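Phosphoribosylglycinamide synthetase (Anaerococcus prevotii, PDB 4DIM) probably acts as an ATP-dependent ligase of the ATP-grasp type that works with a divalent metal ion such as manganese. Local coordinates at residues Leu145-Lys150 with Tyr161-Glu166; Thr124-Val129 with Val187-Glu192; Arg131-Leu136 with Glu168-Phe173. One frame throughout, in Å; residues are numbered along the deposited sequence.

Interaction 1 (Leu145-Lys150 with Tyr161-Glu166); sequences LPVIVK and YIAKKE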
loop_
_atom_site.group_PDB
_atom_site.type_symbol
_atom_site.label_atom_id
_atom_site.label_comp_id
_atom_site.label_asym_id
_atom_site.label_seq_id
_atom_site.Cartn_x
_atom_site.Cartn_y
_atom_site.Cartn_z
ATOM N N LEU A 145 0.052 28.802 1.459
ATOM C CA LEU A 145 1.050 28.715 0.384
ATOM C C LEU A 145 2.193 27.790 0.837
ATOM O O LEU A 145 2.399 27.652 2.044
ATOM C CB LEU A 145 1.621 30.107 0.013
ATOM C CG LEU A 145 0.862 30.865 -1.068
ATOM C CD1 LEU A 145 -0.551 31.209 -0.610
ATOM C CD2 LEU A 145 1.628 32.107 -1.474
ATOM N N PRO A 146 3.008 27.213 -0.067
ATOM C CA PRO A 146 2.865 27.231 -1.532
ATOM C C PRO A 146 1.717 26.350 -1.982
ATOM O O PRO A 146 1.165 25.572 -1.212
ATOM C CB PRO A 146 4.213 26.700 -2.040
ATOM C CG PRO A 146 4.906 26.054 -0.860
ATOM C CD PRO A 146 4.094 26.322 0.379
ATOM N N VAL A 147 1.333 26.509 -3.229
ATOM C CA VAL A 147 0.243 25.740 -3.801
ATOM C C VAL A 147 0.663 25.195 -5.119
ATOM O O VAL A 147 1.651 25.626 -5.723
ATOM C CB VAL A 147 -1.079 26.527 -3.939
ATOM C CG1 VAL A 147 -1.793 26.662 -2.607
ATOM C CG2 VAL A 147 -0.849 27.886 -4.570
ATOM N N ILE A 148 -0.085 24.190 -5.522
ATOM C CA ILE A 148 0.001 23.529 -6.803
ATOM C C ILE A 148 -1.241 23.920 -7.576
ATOM O O ILE A 148 -2.319 24.018 -6.982
ATOM C CB ILE A 148 0.081 22.023 -6.583
ATOM C CG1 ILE A 148 1.480 21.615 -6.145
ATOM C CG2 ILE A 148 -0.371 21.276 -7.818
ATOM C CD1 ILE A 148 2.475 21.331 -7.256
ATOM N N VAL A 149 -1.096 24.142 -8.882
ATOM C CA VAL A 149 -2.212 24.368 -9.806
ATOM C C VAL A 149 -2.179 23.241 -10.770
ATOM O O VAL A 149 -1.139 22.970 -11.387
ATOM C CB VAL A 149 -2.223 25.696 -10.542
ATOM C CG1 VAL A 149 -3.583 25.890 -11.173
ATOM C CG2 VAL A 149 -1.904 26.852 -9.598
ATOM N N LYS A 150 -3.292 22.541 -10.887
ATOM C CA LYS A 150 -3.301 21.347 -11.700
ATOM C C LYS A 150 -4.621 21.080 -12.288
ATOM O O LYS A 150 -5.642 21.596 -11.846
ATOM C CB LYS A 150 -2.852 20.124 -10.870
ATOM C CG LYS A 150 -3.607 19.909 -9.568
ATOM C CD LYS A 150 -3.048 18.708 -8.871
ATOM C CE LYS A 150 -3.809 18.354 -7.620
ATOM N NZ LYS A 150 -3.726 16.895 -7.336
ATOM N N TYR A 161 1.800 22.669 -11.587
ATOM C CA TYR A 161 2.445 23.976 -11.565
ATOM C C TYR A 161 2.640 24.409 -10.125
ATOM O O TYR A 161 1.689 24.910 -9.516
ATOM C CB TYR A 161 1.610 25.032 -12.318
ATOM C CG TYR A 161 1.712 24.971 -13.828
ATOM C CD1 TYR A 161 2.376 25.961 -14.541
ATOM C CD2 TYR A 161 1.074 23.966 -14.551
ATOM C CE1 TYR A 161 2.447 25.930 -15.935
ATOM C CE2 TYR A 161 1.128 23.929 -15.946
ATOM C CZ TYR A 161 1.812 24.916 -16.640
ATOM O OH TYR A 161 1.871 24.850 -18.025
ATOM N N ILE A 162 3.870 24.241 -9.581
ATOM C CA ILE A 162 4.198 24.667 -8.216
ATOM C C ILE A 162 4.206 26.203 -8.194
ATOM O O ILE A 162 4.717 26.833 -9.127
ATOM C CB ILE A 162 5.541 24.070 -7.737
ATOM C CG1 ILE A 162 5.510 22.532 -7.734
ATOM C CG2 ILE A 162 5.885 24.575 -6.339
ATOM C CD1 ILE A 162 6.798 21.883 -8.016
ATOM N N ALA A 163 3.611 26.797 -7.160
ATOM C CA ALA A 163 3.520 28.243 -7.049
ATOM C C ALA A 163 3.939 28.735 -5.662
ATOM O O ALA A 163 3.150 28.682 -4.706
ATOM C CB ALA A 163 2.106 28.685 -7.344
ATOM N N LYS A 164 5.175 29.279 -5.582
ATOM C CA LYS A 164 5.754 29.836 -4.352
ATOM C C LYS A 164 5.056 31.161 -3.977
ATOM O O LYS A 164 4.727 31.363 -2.803
ATOM C CB LYS A 164 7.270 30.053 -4.529
ATOM C CG LYS A 164 8.077 28.776 -4.812
ATOM C CD LYS A 164 9.410 29.085 -5.492
ATOM C CE LYS A 164 10.130 27.832 -5.932
ATOM N NZ LYS A 164 11.467 28.142 -6.508
ATOM N N LYS A 165 4.804 32.036 -4.994
ATOM C CA LYS A 165 4.143 33.349 -4.841
ATOM C C LYS A 165 2.935 33.533 -5.831
ATOM O O LYS A 165 2.880 32.905 -6.889
ATOM C CB LYS A 165 5.170 34.500 -5.040
ATOM C CG LYS A 165 5.957 34.438 -6.362
ATOM C CD LYS A 165 6.420 35.817 -6.863
ATOM C CE LYS A 165 6.967 35.783 -8.279
ATOM N NZ LYS A 165 8.272 35.076 -8.388
ATOM N N GLU A 166 2.005 34.454 -5.474
ATOM C CA GLU A 166 0.771 34.839 -6.220
ATOM C C GLU A 166 0.947 35.007 -7.745
ATOM O O GLU A 166 0.024 34.701 -8.506
ATOM C CB GLU A 166 0.243 36.196 -5.677
ATOM C CG GLU A 166 -1.221 36.475 -5.959
ATOM C CD GLU A 166 -2.151 35.513 -5.252
ATOM O OE1 GLU A 166 -2.822 34.727 -5.957
ATOM O OE2 GLU A 166 -2.144 35.482 -4.000
#
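Y161 and V149 form the hydrogen-bonded antiparallel pair at the loop end of a two-stranded hairpin. V149 N donates to Y161 O over 3.0 Å, while the return bond from Y161 N to V149 O is bent and weak. The same carbonyl of Y161 is also approached by I148 CA, in a C-H...O contact of the kind that accompanies antiparallel pairing. The strand pairing itself sets Y161 CB 3.6 Å from V149 O. From there CG, anti to the carbonyl carbon (chi1 -78°), turns the ring beside its own backbone N, with V149 O near the ring plane at its edge, and the phenol reaches away from V149 until its OH bonds to E175.

One residue on, I162 faces I148 in a non-hydrogen-bonded pair on the other face of the sheet. The two side chains cross obliquely, with CD1 of I148 packed against CG1 of I162.

A163 brings the hydrogen bonding back. Its N-H reaches V147 O at 2.7 Å, almost in line with the C=O (173° at the oxygen), and its own carbonyl accepts from V147 N at 3.2 Å. Its small CB rests 4.1 Å from V147 CG2, a branch lying between the backbone N and the carbonyl carbon of V147. The A163 carbonyl oxygen also touches P146 CB at 3.5 Å, just after a cis peptide bond joining L145 to P146.

Past the pairing, the K164 carbonyl meets L145 CD2 at 3.5 Å, and the same methyl lies close to K165 CA.

Strand 161-163 is outermost in its sheet. Strand 186-189 flanks strand 147-150 on its other side, bonding to I148 and K150, while helix 166-179 packs under V149, Y161 and A163.

Interaction 2 (Thr124-Val129 with Val187-Glu192); sequences TARHFV and VEEFIE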
loop_
_atom_site.group_PDB
_atom_site.type_symbol
_atom_site.label_atom_id
_atom_site.label_comp_id
_atom_site.label_asym_id
_atom_site.label_seq_id
_atom_site.Cartn_x
_atom_site.Cartn_y
_atom_site.Cartn_z
ATOM N N THR A 124 -4.902 17.144 6.200
ATOM C CA THR A 124 -4.619 16.783 4.827
ATOM C C THR A 124 -4.364 18.081 4.029
ATOM O O THR A 124 -4.802 19.155 4.473
ATOM C CB THR A 124 -5.834 16.001 4.281
ATOM O OG1 THR A 124 -5.442 15.284 3.103
ATOM C CG2 THR A 124 -7.062 16.945 4.004
ATOM N N ALA A 125 -3.717 17.965 2.844
ATOM C CA ALA A 125 -3.539 19.080 1.889
ATOM C C ALA A 125 -4.920 19.477 1.355
ATOM O O ALA A 125 -5.520 18.740 0.578
ATOM C CB ALA A 125 -2.635 18.668 0.726
ATOM N N ARG A 126 -5.450 20.598 1.815
ATOM C CA ARG A 126 -6.791 21.032 1.444
ATOM C C ARG A 126 -6.810 21.518 0.005
ATOM O O ARG A 126 -5.781 21.985 -0.494
ATOM C CB ARG A 126 -7.252 22.150 2.398
ATOM C CG ARG A 126 -7.347 21.709 3.884
ATOM C CD ARG A 126 -7.628 22.865 4.847
ATOM N NE ARG A 126 -6.547 23.855 4.833
ATOM C CZ ARG A 126 -6.572 25.035 5.446
ATOM N NH1 ARG A 126 -7.631 25.398 6.170
ATOM N NH2 ARG A 126 -5.537 25.861 5.348
ATOM N N HIS A 127 -7.970 21.400 -0.668
ATOM C CA HIS A 127 -8.075 21.834 -2.064
ATOM C C HIS A 127 -9.389 22.477 -2.400
ATOM O O HIS A 127 -10.446 22.170 -1.834
ATOM C CB HIS A 127 -7.843 20.668 -3.046
ATOM C CG HIS A 127 -8.978 19.690 -3.168
ATOM N ND1 HIS A 127 -9.997 19.861 -4.081
ATOM C CD2 HIS A 127 -9.185 18.538 -2.506
ATOM C CE1 HIS A 127 -10.789 18.807 -3.946
ATOM N NE2 HIS A 127 -10.330 17.976 -3.019
ATOM N N PHE A 128 -9.313 23.309 -3.428
ATOM C CA PHE A 128 -10.476 24.001 -3.950
ATOM C C PHE A 128 -10.578 23.816 -5.466
ATOM O O PHE A 128 -9.583 23.947 -6.190
ATOM C CB PHE A 128 -10.410 25.485 -3.554
ATOM C CG PHE A 128 -10.854 25.688 -2.129
ATOM C CD1 PHE A 128 -12.198 25.591 -1.784
ATOM C CD2 PHE A 128 -9.926 25.833 -1.114
ATOM C CE1 PHE A 128 -12.613 25.734 -0.461
ATOM C CE2 PHE A 128 -10.338 25.972 0.220
ATOM C CZ PHE A 128 -11.682 25.939 0.535
ATOM N N VAL A 129 -11.809 23.511 -5.922
ATOM C CA VAL A 129 -12.151 23.292 -7.345
ATOM C C VAL A 129 -12.608 24.654 -7.957
ATOM O O VAL A 129 -13.795 24.910 -8.126
ATOM C CB VAL A 129 -13.193 22.141 -7.570
ATOM C CG1 VAL A 129 -12.508 20.778 -7.665
ATOM C CG2 VAL A 129 -14.276 22.105 -6.483
ATOM N N VAL A 187 -6.717 24.107 -7.290
ATOM C CA VAL A 187 -5.678 24.818 -6.552
ATOM C C VAL A 187 -5.580 24.031 -5.241
ATOM O O VAL A 187 -6.590 23.816 -4.555
ATOM C CB VAL A 187 -5.878 26.354 -6.383
ATOM C CG1 VAL A 187 -7.135 26.698 -5.574
ATOM C CG2 VAL A 187 -4.644 26.973 -5.748
ATOM N N GLU A 188 -4.415 23.469 -4.981
ATOM C CA GLU A 188 -4.228 22.628 -3.790
ATOM C C GLU A 188 -2.999 23.039 -3.029
ATOM O O GLU A 188 -1.986 23.385 -3.630
ATOM C CB GLU A 188 -4.119 21.150 -4.213
ATOM C CG GLU A 188 -4.052 20.179 -3.060
ATOM C CD GLU A 188 -4.050 18.729 -3.462
ATOM O OE1 GLU A 188 -2.996 18.253 -3.941
ATOM O OE2 GLU A 188 -5.079 18.053 -3.236
ATOM N N GLU A 189 -3.066 22.934 -1.698
ATOM C CA GLU A 189 -1.913 23.206 -0.832
ATOM C C GLU A 189 -0.770 22.286 -1.195
ATOM O O GLU A 189 -0.965 21.068 -1.364
ATOM C CB GLU A 189 -2.260 22.972 0.642
ATOM C CG GLU A 189 -3.270 23.928 1.244
ATOM C CD GLU A 189 -3.520 23.641 2.711
ATOM O OE1 GLU A 189 -3.443 24.584 3.532
ATOM O OE2 GLU A 189 -3.821 22.471 3.039
ATOM N N PHE A 190 0.420 22.853 -1.307
ATOM C CA PHE A 190 1.615 22.091 -1.591
ATOM C C PHE A 190 2.313 21.851 -0.260
ATOM O O PHE A 190 2.750 22.808 0.388
ATOM C CB PHE A 190 2.503 22.819 -2.606
ATOM C CG PHE A 190 3.670 21.985 -3.091
ATOM C CD1 PHE A 190 3.476 20.691 -3.559
ATOM C CD2 PHE A 190 4.964 22.480 -3.048
ATOM C CE1 PHE A 190 4.559 19.900 -3.939
ATOM C CE2 PHE A 190 6.041 21.697 -3.453
ATOM C CZ PHE A 190 5.834 20.410 -3.895
ATOM N N ILE A 191 2.309 20.589 0.200
ATOM C CA ILE A 191 2.900 20.175 1.470
ATOM C C ILE A 191 4.207 19.518 1.129
ATOM O O ILE A 191 4.229 18.488 0.484
ATOM C CB ILE A 191 1.952 19.230 2.260
ATOM C CG1 ILE A 191 0.517 19.785 2.362
ATOM C CG2 ILE A 191 2.506 18.934 3.639
ATOM C CD1 ILE A 191 0.363 21.040 3.220
ATOM N N GLU A 192 5.297 20.130 1.493
ATOM C CA GLU A 192 6.604 19.574 1.207
ATOM C C GLU A 192 7.205 19.268 2.582
ATOM O O GLU A 192 7.133 20.104 3.479
ATOM C CB GLU A 192 7.448 20.517 0.278
ATOM C CG GLU A 192 7.776 21.922 0.763
ATOM C CD GLU A 192 6.687 22.987 0.760
ATOM O OE1 GLU A 192 7.028 24.140 0.411
ATOM O OE2 GLU A 192 5.554 22.718 1.231
#
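An outermost strand of the four-stranded antiparallel sheet is secured where A125-F128 runs against V187-I191. F128 and V187 exchange both backbone hydrogen bonds, 3.0 Å from F128 N to V187 O and 3.1 Å from V187 N to F128 O. Beside them, CB of F128 rests on CG1 of V187. H127 and E188 follow as a non-hydrogen-bonded pair; E188 CG lies 3.8 Å from H127 CB, and the imidazole and carboxylate planes stand 70° apart.

At E189 a side chain takes over part of the backbone pairing. E189 N donates to R126 O at 3.1 Å, yet R126 N gives its hydrogen to carboxylate oxygen OE2 of E189, at 2.8 Å, on the anti side but tilted 30° from the carboxylate plane. The other oxygen, OE1, receives R126 NH2 at 3.1 Å in a salt bridge: it lies in the guanidinium plane, whereas the nitrogen stands above the carboxylate plane. A weak bond from R126 NE and one from K144 N add to the grip on OE1. With a leucine here, R126 N and K144 N would probably lose their acceptor and the guanidinium would be left to turn without its counter-charge. A125 CB packs on I191 CG1 at 3.7 Å beyond.

Such pairing makes 127-128 an edge strand of the lobe's four-stranded antiparallel sheet, an element of the ATP-grasp fold.

Interaction 3 (Arg131-Leu136 with Glu168-Phe173); sequences RNENEL and EAIDGF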
loop_
_atom_site.group_PDB
_atom_site.type_symbol
_atom_site.label_atom_id
_atom_site.label_comp_id
_atom_site.label_asym_id
_atom_site.label_seq_id
_atom_site.Cartn_x
_atom_site.Cartn_y
_atom_site.Cartn_z
ATOM N N ARG A 131 -13.101 27.841 -10.690
ATOM C CA ARG A 131 -13.607 27.990 -12.083
ATOM C C ARG A 131 -13.254 29.386 -12.709
ATOM O O ARG A 131 -13.456 29.541 -13.908
ATOM C CB ARG A 131 -15.138 27.724 -12.174
ATOM C CG ARG A 131 -15.440 26.238 -12.386
ATOM C CD ARG A 131 -16.863 25.795 -12.085
ATOM N NE ARG A 131 -16.993 24.335 -12.183
ATOM C CZ ARG A 131 -18.127 23.647 -12.044
ATOM N NH1 ARG A 131 -19.273 24.278 -11.799
ATOM N NH2 ARG A 131 -18.125 22.322 -12.152
ATOM N N ASN A 132 -12.678 30.347 -11.931
ATOM C CA ASN A 132 -12.300 31.699 -12.409
ATOM C C ASN A 132 -11.260 32.394 -11.489
ATOM O O ASN A 132 -11.129 32.014 -10.324
ATOM C CB ASN A 132 -13.556 32.610 -12.513
ATOM C CG ASN A 132 -14.468 32.514 -11.308
ATOM O OD1 ASN A 132 -14.119 32.976 -10.225
ATOM N ND2 ASN A 132 -15.629 31.861 -11.442
ATOM N N GLU A 133 -10.593 33.461 -11.991
ATOM C CA GLU A 133 -9.573 34.236 -11.242
ATOM C C GLU A 133 -10.072 34.750 -9.859
ATOM O O GLU A 133 -9.272 34.895 -8.930
ATOM C CB GLU A 133 -9.076 35.441 -12.077
ATOM C CG GLU A 133 -8.198 35.061 -13.267
ATOM C CD GLU A 133 -6.816 35.691 -13.339
ATOM O OE1 GLU A 133 -6.039 35.298 -14.244
ATOM O OE2 GLU A 133 -6.511 36.583 -12.513
ATOM N N ASN A 134 -11.381 35.014 -9.737
ATOM C CA ASN A 134 -12.007 35.478 -8.498
ATOM C C ASN A 134 -12.162 34.329 -7.512
ATOM O O ASN A 134 -11.908 34.514 -6.325
ATOM C CB ASN A 134 -13.373 36.112 -8.790
ATOM C CG ASN A 134 -13.276 37.328 -9.685
ATOM O OD1 ASN A 134 -13.427 37.256 -10.925
ATOM N ND2 ASN A 134 -13.017 38.470 -9.070
ATOM N N GLU A 135 -12.578 33.141 -7.998
ATOM C CA GLU A 135 -12.703 31.947 -7.150
ATOM C C GLU A 135 -11.291 31.473 -6.637
ATOM O O GLU A 135 -11.219 30.878 -5.565
ATOM C CB GLU A 135 -13.433 30.795 -7.884
ATOM C CG GLU A 135 -14.957 30.810 -7.853
ATOM C CD GLU A 135 -15.587 29.693 -8.676
ATOM O OE1 GLU A 135 -15.164 28.517 -8.521
ATOM O OE2 GLU A 135 -16.490 29.996 -9.492
ATOM N N LEU A 136 -10.185 31.773 -7.393
ATOM C CA LEU A 136 -8.805 31.414 -7.034
ATOM C C LEU A 136 -8.404 32.109 -5.741
ATOM O O LEU A 136 -7.991 31.453 -4.787
ATOM C CB LEU A 136 -7.805 31.793 -8.167
ATOM C CG LEU A 136 -6.343 31.262 -8.032
ATOM C CD1 LEU A 136 -6.305 29.749 -7.843
ATOM C CD2 LEU A 136 -5.470 31.634 -9.247
ATOM N N GLU A 168 3.090 33.408 -9.652
ATOM C CA GLU A 168 3.269 32.072 -10.237
ATOM C C GLU A 168 1.902 31.295 -10.236
ATOM O O GLU A 168 1.729 30.393 -11.060
ATOM C CB GLU A 168 4.366 31.273 -9.490
ATOM C CG GLU A 168 5.784 31.774 -9.731
ATOM C CD GLU A 168 6.868 31.143 -8.868
ATOM O OE1 GLU A 168 7.320 31.805 -7.904
ATOM O OE2 GLU A 168 7.293 30.006 -9.177
ATOM N N ALA A 169 0.937 31.677 -9.325
ATOM C CA ALA A 169 -0.403 31.067 -9.172
ATOM C C ALA A 169 -1.355 31.429 -10.309
ATOM O O ALA A 169 -2.054 30.549 -10.804
ATOM C CB ALA A 169 -1.036 31.490 -7.851
ATOM N N ILE A 170 -1.437 32.723 -10.684
ATOM C CA ILE A 170 -2.284 33.148 -11.812
ATOM C C ILE A 170 -1.628 32.643 -13.102
ATOM O O ILE A 170 -2.321 32.109 -13.963
ATOM C CB ILE A 170 -2.559 34.679 -11.842
ATOM C CG1 ILE A 170 -1.278 35.534 -12.112
ATOM C CG2 ILE A 170 -3.246 35.102 -10.541
ATOM C CD1 ILE A 170 -0.988 35.919 -13.637
ATOM N N ASP A 171 -0.277 32.739 -13.184
ATOM C CA ASP A 171 0.527 32.290 -14.326
ATOM C C ASP A 171 0.345 30.790 -14.521
ATOM O O ASP A 171 0.361 30.311 -15.658
ATOM C CB ASP A 171 2.013 32.654 -14.095
ATOM C CG ASP A 171 2.945 32.491 -15.282
ATOM O OD1 ASP A 171 3.206 31.329 -15.678
ATOM O OD2 ASP A 171 3.495 33.517 -15.747
ATOM N N GLY A 172 0.154 30.075 -13.407
ATOM C CA GLY A 172 -0.140 28.648 -13.399
ATOM C C GLY A 172 -1.569 28.367 -13.827
ATOM O O GLY A 172 -1.751 27.561 -14.726
ATOM N N PHE A 173 -2.586 29.027 -13.215
ATOM C CA PHE A 173 -4.007 28.854 -13.553
ATOM C C PHE A 173 -4.300 29.150 -15.048
ATOM O O PHE A 173 -4.976 28.351 -15.714
ATOM C CB PHE A 173 -4.906 29.726 -12.652
ATOM C CG PHE A 173 -6.404 29.693 -12.921
ATOM C CD1 PHE A 173 -7.229 28.779 -12.271
ATOM C CD2 PHE A 173 -7.003 30.644 -13.746
ATOM C CE1 PHE A 173 -8.617 28.767 -12.499
ATOM C CE2 PHE A 173 -8.398 30.664 -13.930
ATOM C CZ PHE A 173 -9.192 29.725 -13.314
#
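N132 OD1 accepts the backbone N-H of E135 at 2.7 Å, the N-cap bond that caps the first turn of helix 133-141, beside the phenyl ring of F173 from the neighbouring helix. E135 answers through OE2, which takes a weak bond from N132 ND2 at 2.8 Å, holding the amide on both its polar ends.

No hydrogen bond crosses between 131-136 and 168-173, and the joint is one of packing. F173 has CG anti to its backbone N (chi1 178°), an extended course that carries CZ to within 3.8 Å of N132 CA and CE2 to 4.0 Å from E133 N. The ring thus ends against the capped first turn, with the R131 carbonyl carbon at its edge. L136 runs the opposite way past F173: its CD2 meets F173 CB at 3.9 Å, and the same methyl lies against A169 O and, more loosely, I170 CG2. The bent chain of E133 brings OE2 near the CG2 methyl of I170.

V130 and C185 close around the F173 ring as well. Two helices packed together over one face of a small antiparallel sheet are typical of the ATP-grasp smaller lobe.

The three contacts build one compact alpha-beta unit lying to one side of the chain's centre. Interactions 1 and 2 have centres about 9 Å apart and share a sheet, being joined where strands 147-150 and 186-189 lie side by side. Interaction 3, its centre about 10 Å from that of interaction 1 and about 14 Å from that of interaction 2, adds helices 133-141 and 166-179, whose L136 and F173 rest on V187 and V149. Along the chain, 124-129 and 187-192 enclose interaction 3, which in turn encloses the hairpin of interaction 1. The hairpin's connection, partly unmodelled, probably corresponds to the mobile glycine-rich loop that closes over ATP in this family.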